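Local coordinates for zinc transport protein ZntB (PDB 3CK6) that probably takes up zinc ions across the bacterial inner membrane together with protons, as a homopentameric transporter of the CorA family, at residues E[56-65]-E[95-103]; E[68-79]-E[193-204]. The protein carries 1 engineered substitution. All coordinates share one frame; numbering follows the deposited sequence.

Contact 1 (E[56-65]-E[95-103]); sequences TVDHLLADES and MLSIRILYF
Arg99 extends from strand 96-103 and sets its guanidinium against the chain that leaves helix 54-60, taking hold of the carbonyls left over at that end. Arg99 NH1 donates to Leu60 O at 2.8 Å and to Ala62 O at 2.7 Å, both nearly straight at 160°. The Ala62 oxygen receives NH1 in its carbonyl plane, on a lone pair, whereas at Leu60 O the donor stands well above that plane. NH2 adds a longer, weak bond to Ala62 O. On the strand, Arg99 NE gives its hydrogen to Ser97 OG at 3.1 Å, almost exactly in the guanidinium plane, which fixes the rotation of the group. Ser65 CB lies over one face of the guanidinium. Arg99 CG, anti to the carbonyl carbon (chi1 -46°), begins a chain extended as far as NE that reaches this loop. The other tight part is apolar: Leu60 CD1 rests on Arg99 CB at 3.8 Å, the two side chains running past each other in opposite directions, and Thr56 CG2 meets Leu101 CD1 at 3.8 Å. Toward Asp63 and Glu64 the contact thins out; Asp63 is exposed, and its OD1 stays 6.2 Å from Arg99 NH2. Residues 56-60 run roughly antiparallel to the strand (156° between axes), on one face of the mixed sheet; Met78 of strand 77-83 touches Thr56, His59 and Leu60, and Leu47 of helix 43-49 packs against Leu60.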
loop_
_atom_site.group_PDB
_atom_site.type_symbol
_atom_site.label_atom_id
_atom_site.label_comp_id
_atom_site.label_asym_id
_atom_site.label_seq_id
_atom_site.Cartn_x
_atom_site.Cartn_y
_atom_site.Cartn_z
ATOM N N THR E 56 14.882 17.605 23.164
ATOM C CA THR E 56 14.374 16.307 23.626
ATOM C C THR E 56 13.393 16.525 24.763
ATOM O O THR E 56 12.302 15.942 24.762
ATOM C CB THR E 56 15.512 15.378 24.067
ATOM O OG1 THR E 56 16.436 15.214 22.983
ATOM C CG2 THR E 56 14.998 14.020 24.507
ATOM N N VAL E 57 13.756 17.397 25.702
ATOM C CA VAL E 57 12.823 17.813 26.747
ATOM C C VAL E 57 11.553 18.453 26.127
ATOM O O VAL E 57 10.431 18.080 26.493
ATOM C CB VAL E 57 13.491 18.767 27.781
ATOM C CG1 VAL E 57 12.471 19.249 28.791
ATOM C CG2 VAL E 57 14.641 18.048 28.511
ATOM N N ASP E 58 11.737 19.400 25.197
ATOM C CA ASP E 58 10.605 20.038 24.479
ATOM C C ASP E 58 9.694 18.975 23.872
ATOM O O ASP E 58 8.461 19.058 23.984
ATOM C CB ASP E 58 11.097 20.929 23.330
ATOM C CG ASP E 58 11.803 22.204 23.794
ATOM O OD1 ASP E 58 11.795 22.553 25.002
ATOM O OD2 ASP E 58 12.374 22.883 22.908
ATOM N N HIS E 59 10.285 17.976 23.208
ATOM C CA HIS E 59 9.452 16.950 22.582
ATOM C C HIS E 59 8.737 16.110 23.625
ATOM O O HIS E 59 7.533 15.825 23.486
ATOM C CB HIS E 59 10.214 16.066 21.587
ATOM C CG HIS E 59 9.331 15.453 20.532
ATOM N ND1 HIS E 59 9.160 14.089 20.399
ATOM C CD2 HIS E 59 8.572 16.020 19.567
ATOM C CE1 HIS E 59 8.339 13.844 19.391
ATOM N NE2 HIS E 59 7.975 14.999 18.866
ATOM N N LEU E 60 9.468 15.752 24.687
ATOM C CA LEU E 60 8.924 14.937 25.787
ATOM C C LEU E 60 7.737 15.590 26.495
ATOM O O LEU E 60 6.788 14.910 26.877
ATOM C CB LEU E 60 10.010 14.624 26.821
ATOM C CG LEU E 60 9.689 13.531 27.854
ATOM C CD1 LEU E 60 9.791 12.134 27.244
ATOM C CD2 LEU E 60 10.580 13.651 29.087
ATOM N N LEU E 61 7.822 16.901 26.692
ATOM C CA LEU E 61 6.846 17.634 27.469
ATOM C C LEU E 61 5.831 18.388 26.593
ATOM O O LEU E 61 5.061 19.196 27.106
ATOM C CB LEU E 61 7.558 18.620 28.419
ATOM C CG LEU E 61 8.610 18.074 29.405
ATOM C CD1 LEU E 61 9.145 19.205 30.254
ATOM C CD2 LEU E 61 8.053 16.951 30.280
ATOM N N ALA E 62 5.848 18.152 25.280
ATOM C CA ALA E 62 5.027 18.928 24.342
ATOM C C ALA E 62 3.538 18.738 24.635
ATOM O O ALA E 62 3.142 17.713 25.186
ATOM C CB ALA E 62 5.340 18.509 22.901
ATOM N N ASP E 63 2.713 19.713 24.268
ATOM C CA ASP E 63 1.263 19.547 24.380
ATOM C C ASP E 63 0.776 18.341 23.566
ATOM O O ASP E 63 0.085 17.459 24.102
ATOM C CB ASP E 63 0.531 20.821 23.944
ATOM C CG ASP E 63 -0.969 20.765 24.230
ATOM O OD1 ASP E 63 -1.390 19.921 25.065
ATOM O OD2 ASP E 63 -1.737 21.565 23.625
ATOM N N GLU E 64 1.145 18.295 22.286
ATOM C CA GLU E 64 0.655 17.258 21.375
ATOM C C GLU E 64 1.703 16.167 21.222
ATOM O O GLU E 64 2.900 16.419 21.412
ATOM C CB GLU E 64 0.345 17.847 19.996
ATOM C CG GLU E 64 -0.509 19.156 19.977
ATOM C CD GLU E 64 -2.011 18.926 19.809
ATOM O OE1 GLU E 64 -2.715 19.875 19.361
ATOM O OE2 GLU E 64 -2.502 17.812 20.116
ATOM N N SER E 65 1.253 14.957 20.883
ATOM C CA SER E 65 2.163 13.829 20.678
ATOM C C SER E 65 1.467 12.729 19.879
ATOM O O SER E 65 0.224 12.700 19.782
ATOM C CB SER E 65 2.635 13.268 22.027
ATOM O OG SER E 65 1.501 12.809 22.766
HETATM N N MSE E 95 -7.448 8.700 24.910
HETATM C CA MSE E 95 -6.336 7.945 25.454
HETATM C C MSE E 95 -5.229 8.827 25.998
HETATM O O MSE E 95 -4.945 9.894 25.444
HETATM C CB MSE E 95 -5.770 7.014 24.380
HETATM C CG MSE E 95 -6.827 6.129 23.754
HETATM SE SE MSE E 95 -5.982 4.847 22.568
HETATM C CE MSE E 95 -5.036 3.758 23.837
ATOM N N LEU E 96 -4.633 8.368 27.093
ATOM C CA LEU E 96 -3.521 9.042 27.765
ATOM C C LEU E 96 -2.188 8.778 27.090
ATOM O O LEU E 96 -1.919 7.657 26.642
ATOM C CB LEU E 96 -3.432 8.602 29.230
ATOM C CG LEU E 96 -3.515 7.104 29.594
ATOM C CD1 LEU E 96 -2.206 6.329 29.407
ATOM C CD2 LEU E 96 -4.052 6.932 31.027
ATOM N N SER E 97 -1.336 9.798 27.064
ATOM C CA SER E 97 0.020 9.644 26.548
ATOM C C SER E 97 1.021 9.404 27.690
ATOM O O SER E 97 1.074 10.178 28.658
ATOM C CB SER E 97 0.421 10.874 25.744
ATOM O OG SER E 97 1.725 10.676 25.235
ATOM N N ILE E 98 1.790 8.323 27.557
ATOM C CA ILE E 98 2.869 7.985 28.482
ATOM C C ILE E 98 4.180 8.187 27.696
ATOM O O ILE E 98 4.387 7.578 26.639
ATOM C CB ILE E 98 2.772 6.522 28.972
ATOM C CG1 ILE E 98 1.490 6.243 29.773
ATOM C CG2 ILE E 98 4.078 6.110 29.764
ATOM C CD1 ILE E 98 1.269 7.163 30.961
ATOM N N ARG E 99 5.027 9.084 28.178
ATOM C CA ARG E 99 6.219 9.419 27.433
ATOM C C ARG E 99 7.448 9.016 28.233
ATOM O O ARG E 99 7.659 9.435 29.370
ATOM C CB ARG E 99 6.224 10.867 27.036
ATOM C CG ARG E 99 4.851 11.266 26.447
ATOM C CD ARG E 99 4.925 12.582 25.902
ATOM N NE ARG E 99 3.596 13.076 25.572
ATOM C CZ ARG E 99 3.315 14.360 25.434
ATOM N NH1 ARG E 99 4.260 15.272 25.655
ATOM N NH2 ARG E 99 2.071 14.733 25.136
ATOM N N ILE E 100 8.239 8.176 27.605
ATOM C CA ILE E 100 9.287 7.480 28.298
ATOM C C ILE E 100 10.632 7.805 27.658
ATOM O O ILE E 100 10.791 7.702 26.435
ATOM C CB ILE E 100 9.063 5.934 28.220
ATOM C CG1 ILE E 100 7.738 5.529 28.871
ATOM C CG2 ILE E 100 10.304 5.160 28.773
ATOM C CD1 ILE E 100 7.473 4.056 28.727
ATOM N N LEU E 101 11.594 8.155 28.505
ATOM C CA LEU E 101 12.969 8.383 28.098
ATOM C C LEU E 101 13.819 7.276 28.672
ATOM O O LEU E 101 13.731 6.990 29.862
ATOM C CB LEU E 101 13.436 9.734 28.681
ATOM C CG LEU E 101 14.537 10.592 28.063
ATOM C CD1 LEU E 101 14.184 11.029 26.648
ATOM C CD2 LEU E 101 14.783 11.835 28.940
ATOM N N TYR E 102 14.640 6.630 27.843
ATOM C CA TYR E 102 15.740 5.794 28.366
ATOM C C TYR E 102 17.013 6.607 28.151
ATOM O O TYR E 102 17.374 6.912 27.026
ATOM C CB TYR E 102 15.800 4.437 27.662
ATOM C CG TYR E 102 16.917 3.481 28.116
ATOM C CD1 TYR E 102 17.027 3.078 29.453
ATOM C CD2 TYR E 102 17.806 2.942 27.202
ATOM C CE1 TYR E 102 18.038 2.200 29.875
ATOM C CE2 TYR E 102 18.830 2.022 27.611
ATOM C CZ TYR E 102 18.921 1.665 28.952
ATOM O OH TYR E 102 19.889 0.792 29.391
ATOM N N PHE E 103 17.638 7.010 29.254
ATOM C CA PHE E 103 18.635 8.061 29.247
ATOM C C PHE E 103 19.700 7.733 30.289
ATOM O O PHE E 103 19.392 7.477 31.452
ATOM C CB PHE E 103 17.999 9.441 29.485
ATOM C CG PHE E 103 18.979 10.602 29.409
ATOM C CD1 PHE E 103 19.356 11.148 28.172
ATOM C CD2 PHE E 103 19.541 11.135 30.570
ATOM C CE1 PHE E 103 20.263 12.209 28.093
ATOM C CE2 PHE E 103 20.440 12.205 30.504
ATOM C CZ PHE E 103 20.801 12.744 29.258
#

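Contact 2 (E[68-79]-E[193-204])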
loop_
_atom_site.group_PDB
_atom_site.type_symbol
_atom_site.label_atom_id
_atom_site.label_comp_id
_atom_site.label_asym_id
_atom_site.label_seq_id
_atom_site.Cartn_x
_atom_site.Cartn_y
_atom_site.Cartn_z
ATOM N N SER E 68 5.381 6.792 19.199
ATOM C CA SER E 68 6.553 6.801 18.358
ATOM C C SER E 68 7.777 6.358 19.134
ATOM O O SER E 68 7.813 6.393 20.376
ATOM C CB SER E 68 6.802 8.205 17.780
ATOM O OG SER E 68 6.636 9.203 18.780
ATOM N N PHE E 69 8.790 5.991 18.375
ATOM C CA PHE E 69 10.075 5.622 18.924
ATOM C C PHE E 69 11.137 6.524 18.297
ATOM O O PHE E 69 11.131 6.756 17.087
ATOM C CB PHE E 69 10.377 4.146 18.639
ATOM C CG PHE E 69 11.809 3.740 18.986
ATOM C CD1 PHE E 69 12.157 3.391 20.303
ATOM C CD2 PHE E 69 12.785 3.728 18.014
ATOM C CE1 PHE E 69 13.469 3.040 20.644
ATOM C CE2 PHE E 69 14.115 3.372 18.342
ATOM C CZ PHE E 69 14.450 3.027 19.668
ATOM N N HIS E 70 12.057 7.009 19.129
ATOM C CA HIS E 70 13.058 7.976 18.715
ATOM C C HIS E 70 14.400 7.493 19.253
ATOM O O HIS E 70 14.657 7.628 20.444
ATOM C CB HIS E 70 12.753 9.347 19.328
ATOM C CG HIS E 70 11.397 9.888 18.974
ATOM N ND1 HIS E 70 11.182 10.689 17.873
ATOM C CD2 HIS E 70 10.191 9.750 19.577
ATOM C CE1 HIS E 70 9.899 11.011 17.802
ATOM N NE2 HIS E 70 9.274 10.451 18.822
ATOM N N PRO E 71 15.258 6.956 18.382
ATOM C CA PRO E 71 16.608 6.647 18.866
ATOM C C PRO E 71 17.412 7.932 19.052
ATOM O O PRO E 71 17.439 8.774 18.144
ATOM C CB PRO E 71 17.205 5.792 17.742
ATOM C CG PRO E 71 16.425 6.123 16.533
ATOM C CD PRO E 71 15.067 6.618 16.958
ATOM N N LEU E 72 18.044 8.087 20.216
ATOM C CA LEU E 72 18.820 9.300 20.523
ATOM C C LEU E 72 20.346 9.012 20.525
ATOM O O LEU E 72 20.797 8.101 19.826
ATOM C CB LEU E 72 18.317 9.935 21.832
ATOM C CG LEU E 72 16.814 10.308 21.791
ATOM C CD1 LEU E 72 16.315 10.684 23.171
ATOM C CD2 LEU E 72 16.520 11.435 20.773
ATOM N N ASP E 73 21.131 9.762 21.289
ATOM C CA ASP E 73 22.598 9.495 21.334
ATOM C C ASP E 73 22.939 8.217 22.101
ATOM O O ASP E 73 22.178 7.786 22.957
ATOM C CB ASP E 73 23.351 10.647 21.989
ATOM C CG ASP E 73 23.345 11.922 21.149
ATOM O OD1 ASP E 73 23.233 11.853 19.892
ATOM O OD2 ASP E 73 23.467 13.006 21.762
ATOM N N ASP E 74 24.107 7.636 21.831
ATOM C CA ASP E 74 24.563 6.498 22.614
ATOM C C ASP E 74 23.466 5.432 22.628
ATOM O O ASP E 74 22.897 5.080 21.582
ATOM C CB ASP E 74 24.904 6.960 24.042
ATOM C CG ASP E 74 26.126 7.891 24.089
ATOM O OD1 ASP E 74 27.221 7.467 23.650
ATOM O OD2 ASP E 74 25.992 9.043 24.569
ATOM N N ASP E 75 23.132 4.951 23.814
ATOM C CA ASP E 75 22.072 3.964 23.924
ATOM C C ASP E 75 20.701 4.541 24.308
ATOM O O ASP E 75 19.776 3.779 24.586
ATOM C CB ASP E 75 22.497 2.856 24.887
ATOM C CG ASP E 75 23.709 2.089 24.385
ATOM O OD1 ASP E 75 23.678 1.605 23.228
ATOM O OD2 ASP E 75 24.695 1.981 25.141
ATOM N N ASN E 76 20.567 5.868 24.278
ATOM C CA ASN E 76 19.346 6.543 24.722
ATOM C C ASN E 76 18.252 6.496 23.676
ATOM O O ASN E 76 18.514 6.387 22.463
ATOM C CB ASN E 76 19.615 8.017 25.101
ATOM C CG ASN E 76 20.787 8.164 26.075
ATOM O OD1 ASN E 76 21.006 7.306 26.921
ATOM N ND2 ASN E 76 21.542 9.242 25.942
ATOM N N PHE E 77 17.024 6.565 24.157
ATOM C CA PHE E 77 15.885 6.701 23.255
ATOM C C PHE E 77 14.704 7.326 23.950
ATOM O O PHE E 77 14.677 7.436 25.190
ATOM C CB PHE E 77 15.503 5.348 22.598
ATOM C CG PHE E 77 14.981 4.294 23.552
ATOM C CD1 PHE E 77 13.679 4.360 24.069
ATOM C CD2 PHE E 77 15.769 3.181 23.861
ATOM C CE1 PHE E 77 13.181 3.345 24.933
ATOM C CE2 PHE E 77 15.281 2.163 24.715
ATOM C CZ PHE E 77 14.005 2.237 25.253
HETATM N N MSE E 78 13.732 7.744 23.140
HETATM C CA MSE E 78 12.409 8.128 23.653
HETATM C C MSE E 78 11.386 7.197 23.069
HETATM O O MSE E 78 11.411 6.936 21.869
HETATM C CB MSE E 78 12.045 9.557 23.254
HETATM C CG MSE E 78 10.680 10.055 23.817
HETATM SE SE MSE E 78 10.386 11.938 23.279
HETATM C CE MSE E 78 11.867 12.710 24.110
ATOM N N LEU E 79 10.472 6.734 23.916
ATOM C CA LEU E 79 9.323 5.946 23.493
ATOM C C LEU E 79 8.032 6.570 24.020
ATOM O O LEU E 79 7.850 6.776 25.225
ATOM C CB LEU E 79 9.422 4.506 24.008
ATOM C CG LEU E 79 8.319 3.543 23.585
ATOM C CD1 LEU E 79 8.332 3.288 22.064
ATOM C CD2 LEU E 79 8.479 2.241 24.359
ATOM N N ALA E 193 5.601 1.980 16.668
ATOM C CA ALA E 193 6.526 2.407 17.719
ATOM C C ALA E 193 7.188 1.182 18.359
ATOM O O ALA E 193 8.413 1.142 18.540
ATOM C CB ALA E 193 5.803 3.252 18.783
ATOM N N ILE E 194 6.380 0.160 18.631
ATOM C CA ILE E 194 6.892 -1.090 19.182
ATOM C C ILE E 194 7.786 -1.826 18.169
ATOM O O ILE E 194 8.842 -2.367 18.534
ATOM C CB ILE E 194 5.732 -1.983 19.747
ATOM C CG1 ILE E 194 5.082 -1.278 20.954
ATOM C CG2 ILE E 194 6.278 -3.427 20.123
ATOM C CD1 ILE E 194 3.641 -1.747 21.313
ATOM N N ARG E 195 7.384 -1.843 16.897
ATOM C CA ARG E 195 8.243 -2.415 15.856
ATOM C C ARG E 195 9.595 -1.706 15.841
ATOM O O ARG E 195 10.644 -2.361 15.840
ATOM C CB ARG E 195 7.609 -2.304 14.472
ATOM C CG ARG E 195 8.423 -3.013 13.363
ATOM C CD ARG E 195 8.030 -2.485 12.004
ATOM N NE ARG E 195 8.264 -1.044 11.919
ATOM C CZ ARG E 195 7.544 -0.207 11.178
ATOM N NH1 ARG E 195 6.542 -0.662 10.437
ATOM N NH2 ARG E 195 7.824 1.089 11.174
ATOM N N ASP E 196 9.538 -0.372 15.841
ATOM C CA ASP E 196 10.719 0.463 15.793
ATOM C C ASP E 196 11.611 0.245 16.998
ATOM O O ASP E 196 12.811 0.175 16.851
ATOM C CB ASP E 196 10.346 1.944 15.665
ATOM C CG ASP E 196 9.804 2.294 14.290
ATOM O OD1 ASP E 196 9.830 1.435 13.376
ATOM O OD2 ASP E 196 9.341 3.436 14.119
ATOM N N LEU E 197 11.010 0.141 18.179
ATOM C CA LEU E 197 11.762 -0.155 19.375
ATOM C C LEU E 197 12.514 -1.475 19.201
ATOM O O LEU E 197 13.692 -1.557 19.519
ATOM C CB LEU E 197 10.845 -0.236 20.583
ATOM C CG LEU E 197 11.439 -0.831 21.861
ATOM C CD1 LEU E 197 12.452 0.135 22.470
ATOM C CD2 LEU E 197 10.282 -1.094 22.821
ATOM N N ILE E 198 11.825 -2.493 18.693
ATOM C CA ILE E 198 12.466 -3.827 18.495
ATOM C C ILE E 198 13.609 -3.752 17.497
ATOM O O ILE E 198 14.692 -4.308 17.727
ATOM C CB ILE E 198 11.425 -4.904 18.075
ATOM C CG1 ILE E 198 10.468 -5.171 19.236
ATOM C CG2 ILE E 198 12.107 -6.236 17.664
ATOM C CD1 ILE E 198 9.222 -5.979 18.870
ATOM N N GLU E 199 13.392 -3.068 16.379
ATOM C CA GLU E 199 14.424 -3.043 15.324
ATOM C C GLU E 199 15.671 -2.235 15.709
ATOM O O GLU E 199 16.699 -2.333 15.041
ATOM C CB GLU E 199 13.850 -2.562 13.980
ATOM C CG GLU E 199 12.494 -3.155 13.614
ATOM C CD GLU E 199 12.523 -4.391 12.724
ATOM O OE1 GLU E 199 11.666 -4.442 11.795
ATOM O OE2 GLU E 199 13.360 -5.318 12.948
ATOM N N SER E 200 15.566 -1.458 16.790
ATOM C CA SER E 200 16.666 -0.630 17.312
ATOM C C SER E 200 17.805 -1.454 17.917
ATOM O O SER E 200 18.942 -0.975 17.995
ATOM C CB SER E 200 16.145 0.402 18.336
ATOM O OG SER E 200 15.941 -0.170 19.630
ATOM N N GLU E 201 17.501 -2.686 18.345
ATOM C CA GLU E 201 18.507 -3.567 18.976
ATOM C C GLU E 201 18.949 -3.007 20.319
ATOM O O GLU E 201 20.079 -3.219 20.735
ATOM C CB GLU E 201 19.754 -3.719 18.105
ATOM C CG GLU E 201 19.503 -3.697 16.629
ATOM C CD GLU E 201 19.460 -5.063 16.061
ATOM O OE1 GLU E 201 18.435 -5.761 16.253
ATOM O OE2 GLU E 201 20.463 -5.432 15.430
ATOM N N SER E 202 18.057 -2.268 20.974
ATOM C CA SER E 202 18.302 -1.771 22.321
ATOM C C SER E 202 18.588 -2.941 23.230
ATOM O O SER E 202 17.938 -3.988 23.102
ATOM C CB SER E 202 17.056 -1.032 22.858
ATOM O OG SER E 202 17.242 -0.665 24.220
ATOM N N GLU E 203 19.541 -2.754 24.148
ATOM C CA GLU E 203 19.871 -3.744 25.178
ATOM C C GLU E 203 18.630 -4.181 25.986
ATOM O O GLU E 203 18.519 -5.343 26.403
ATOM C CB GLU E 203 20.997 -3.220 26.104
ATOM C CG GLU E 203 20.656 -1.863 26.784
ATOM C CD GLU E 203 21.877 -1.053 27.248
ATOM O OE1 GLU E 203 23.012 -1.582 27.261
ATOM O OE2 GLU E 203 21.685 0.130 27.607
ATOM N N LEU E 204 17.680 -3.264 26.150
ATOM C CA LEU E 204 16.428 -3.576 26.813
ATOM C C LEU E 204 15.566 -4.551 26.013
ATOM O O LEU E 204 14.678 -5.178 26.583
ATOM C CB LEU E 204 15.613 -2.290 27.081
ATOM C CG LEU E 204 16.312 -1.219 27.929
ATOM C CD1 LEU E 204 15.351 -0.071 28.178
ATOM C CD2 LEU E 204 16.818 -1.773 29.259
HETATM O O HOH W 1 7.836 5.011 15.757
HETATM O O HOH W 2 11.448 5.416 14.614
HETATM O O HOH W 3 19.037 1.429 23.959
#
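A beta hairpin at the edge of the mixed sheet, strands 68-71 and 77-83 joined through a type II' turn at Asp73 to Asn76, packs on the end of helix 173-199 and the start of helix 203-206. Leu197 and Phe69 form its centre. The Phe69 ring lies flat against the helix backbone, with Leu197 CA 3.8 Å from the ring centroid in a CH-pi contact, 15° off the normal; Ser200 CB touches Phe69 CZ at 3.4 Å. Leu197 CD1 then turns to a second ring, standing over a face of Phe77 while also meeting Phe69 CE1 at 3.6 Å. Phe77 CG sits between its backbone N and carbonyl carbon (chi1 66°), bringing the ring edge to Ser202 OG, 3.5 Å from Phe77 CE2. That hydroxyl caps helix 203-206 by accepting from Leu204 N. Ser200 OG donates to Leu197 O and accepts from Ser202 N in an ST turn, so the break between the helices is held by its own serines. No direct hydrogen bond joins the segments; water does. Asp196 OD2 takes one water bound by Phe69 N and another that donates to Phe69 O, while a third links Asp75 O to Ser202 OG. At the exposed end, near the turn, Glu203 OE2 comes within 4.3 Å of Asp75 OD2, but its hydrogen bond is to Tyr102 OH on strand 96-103. Leu197 is also touched by Ile142 of helix 134-161 and Tyr212 of helix 209-246.

Contacts 1 and 2 use neighbouring strands of one mixed sheet. Strand 96-103 carries contact 1, contact 2 uses the hairpin of strands 68-71 and 77-83, and Leu79 N bonds to Ile100 O between them. Contact 1 is the more buried and is ruled by a single arginine, whose NH1 and NH2 donate to backbone carbonyls. Contact 2, farther from the centre of the chain and partly open, relies on aromatic and leucine packing, with waters bridging its polar groups. The two also touch where Met78 CE packs on Thr56 O. Both contacts lie close to a neighbouring subunit of the pentamer, whose Phe214 meets the rings of His59 and His70.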